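Long-range contact in endo-polygalacturonase (Pectobacterium carotovorum subsp. carotovorum, PDB 1BHE), which hydrolyses the alpha-1,4 linkages of polygalacturonic acid within the pectin of plant cell walls, macerating the tissue in soft rot: residues 51-56 and 72-77. Numbering follows the deposited sequence.
Sequences VFLSGP and TLRAVN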
loop_
_atom_site.group_PDB
_atom_site.type_symbol
_atom_site.label_atom_id
_atom_site.label_comp_id
_atom_site.label_asym_id
_atom_site.label_seq_id
_atom_site.Cartn_x
_atom_site.Cartn_y
_atom_site.Cartn_z
ATOM N N VAL A 51 21.808 7.744 -10.752
ATOM C CA VAL A 51 21.020 6.520 -10.624
ATOM C C VAL A 51 21.822 5.396 -9.981
ATOM O O VAL A 51 22.890 5.020 -10.473
ATOM C CB VAL A 51 20.505 6.028 -11.996
ATOM C CG1 VAL A 51 19.695 4.739 -11.857
ATOM C CG2 VAL A 51 19.649 7.071 -12.703
ATOM N N PHE A 52 21.325 4.859 -8.877
ATOM C CA PHE A 52 21.902 3.690 -8.226
ATOM C C PHE A 52 21.103 2.469 -8.704
ATOM O O PHE A 52 19.911 2.375 -8.403
ATOM C CB PHE A 52 21.849 3.779 -6.706
ATOM C CG PHE A 52 22.798 4.767 -6.084
ATOM C CD1 PHE A 52 22.419 6.079 -5.884
ATOM C CD2 PHE A 52 24.065 4.365 -5.689
ATOM C CE1 PHE A 52 23.287 6.988 -5.309
ATOM C CE2 PHE A 52 24.945 5.270 -5.111
ATOM C CZ PHE A 52 24.552 6.579 -4.917
ATOM N N LEU A 53 21.739 1.604 -9.478
ATOM C CA LEU A 53 21.073 0.409 -10.011
ATOM C C LEU A 53 21.367 -0.755 -9.073
ATOM O O LEU A 53 22.539 -1.078 -8.846
ATOM C CB LEU A 53 21.567 0.145 -11.430
ATOM C CG LEU A 53 20.687 -0.675 -12.372
ATOM C CD1 LEU A 53 19.279 -0.106 -12.483
ATOM C CD2 LEU A 53 21.324 -0.748 -13.756
ATOM N N SER A 54 20.333 -1.356 -8.494
ATOM C CA SER A 54 20.549 -2.393 -7.488
ATOM C C SER A 54 19.499 -3.492 -7.483
ATOM O O SER A 54 18.378 -3.328 -7.952
ATOM C CB SER A 54 20.520 -1.689 -6.112
ATOM O OG SER A 54 20.545 -2.592 -5.024
ATOM N N GLY A 55 19.878 -4.616 -6.884
ATOM C CA GLY A 55 18.970 -5.730 -6.640
ATOM C C GLY A 55 18.532 -5.613 -5.175
ATOM O O GLY A 55 18.712 -4.571 -4.540
ATOM N N PRO A 56 17.970 -6.678 -4.627
ATOM C CA PRO A 56 17.475 -6.692 -3.266
ATOM C C PRO A 56 18.444 -6.160 -2.224
ATOM O O PRO A 56 19.615 -6.529 -2.198
ATOM C CB PRO A 56 17.187 -8.171 -2.999
ATOM C CG PRO A 56 16.823 -8.708 -4.340
ATOM C CD PRO A 56 17.687 -7.959 -5.325
ATOM N N THR A 72 17.946 8.686 -8.052
ATOM C CA THR A 72 17.007 7.576 -8.147
ATOM C C THR A 72 17.675 6.274 -7.712
ATOM O O THR A 72 18.789 5.976 -8.148
ATOM C CB THR A 72 16.503 7.416 -9.596
ATOM O OG1 THR A 72 15.897 8.647 -10.032
ATOM C CG2 THR A 72 15.472 6.306 -9.711
ATOM N N LEU A 73 17.009 5.520 -6.850
ATOM C CA LEU A 73 17.458 4.161 -6.507
ATOM C C LEU A 73 16.550 3.282 -7.374
ATOM O O LEU A 73 15.337 3.247 -7.145
ATOM C CB LEU A 73 17.310 3.888 -5.023
ATOM C CG LEU A 73 17.501 2.444 -4.547
ATOM C CD1 LEU A 73 18.917 1.958 -4.829
ATOM C CD2 LEU A 73 17.199 2.315 -3.061
ATOM N N ARG A 74 17.110 2.651 -8.388
ATOM C CA ARG A 74 16.346 1.870 -9.350
ATOM C C ARG A 74 16.577 0.372 -9.301
ATOM O O ARG A 74 17.715 -0.102 -9.317
ATOM C CB ARG A 74 16.711 2.399 -10.750
ATOM C CG ARG A 74 15.915 1.829 -11.915
ATOM C CD ARG A 74 16.358 2.476 -13.232
ATOM N NE ARG A 74 15.892 3.857 -13.299
ATOM C CZ ARG A 74 16.445 4.831 -14.017
ATOM N NH1 ARG A 74 17.511 4.621 -14.770
ATOM N NH2 ARG A 74 15.917 6.045 -13.967
ATOM N N ALA A 75 15.472 -0.374 -9.259
ATOM C CA ALA A 75 15.526 -1.832 -9.217
ATOM C C ALA A 75 15.933 -2.399 -10.574
ATOM O O ALA A 75 15.336 -2.043 -11.598
ATOM C CB ALA A 75 14.176 -2.395 -8.778
ATOM N N VAL A 76 16.945 -3.264 -10.587
ATOM C CA VAL A 76 17.393 -3.829 -11.861
ATOM C C VAL A 76 16.259 -4.590 -12.523
ATOM O O VAL A 76 15.441 -5.238 -11.861
ATOM C CB VAL A 76 18.639 -4.717 -11.717
ATOM C CG1 VAL A 76 19.814 -3.875 -11.233
ATOM C CG2 VAL A 76 18.409 -5.884 -10.767
ATOM N N ASN A 77 16.183 -4.495 -13.845
ATOM C CA ASN A 77 15.161 -5.171 -14.634
ATOM C C ASN A 77 15.639 -6.580 -14.988
ATOM O O ASN A 77 15.882 -6.935 -16.139
ATOM C CB ASN A 77 14.814 -4.370 -15.888
ATOM C CG ASN A 77 15.968 -4.113 -16.827
ATOM O OD1 ASN A 77 17.107 -3.913 -16.402
ATOM N ND2 ASN A 77 15.709 -4.122 -18.133
#
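The carbonyl oxygen Phe52 O takes the amide of Arg74, with Arg74 N at 2.8 Å, while the CA-H of Leu73 approaches the same oxygen as a second, weaker donor. This is the pairing of strands 51-54 and 72-75, parallel neighbours in successive turns of the right-handed beta-helix of family 28 glycosyl hydrolases. Three further backbone bonds continue it: Phe52 N to Thr72 O, Ser54 N to Arg74 O and Val76 N to Ser54 O. The last is less regular, its donor standing 38° out of the carbonyl plane where segment 72-77 runs out of its strand at Val76. Val51, Leu53, Thr72 and Arg74 share one face of the sheet. There Arg74 bends at chi3 (-72°) and brings its guanidinium beside Val51, whose CG1 lies over one face, toward the rim, 3.6 Å from NH1 of Arg74. A salt bridge from Arg74 NE to Asp120, on the adjoining strand 118-120, ties the group to the following turn. Leu53 CD1 rests on the aliphatic part of the arginine, 3.9 Å from Arg74 CG, and Leu53 CG meets Val76 CG1 at 3.5 Å. On the other face Leu73 has CG anti to its amide nitrogen (chi1 170°), directing CD1 toward strand 51-54, 3.9 Å from Phe52 CB. Helix 26-33 packs over this buried side, with Ile29 touching both Phe52 and Leu73. At the end of strand 51-54, Ser54 OG reaches to the next residue and donates a hydrogen bond of 2.7 Å to Gly55 O.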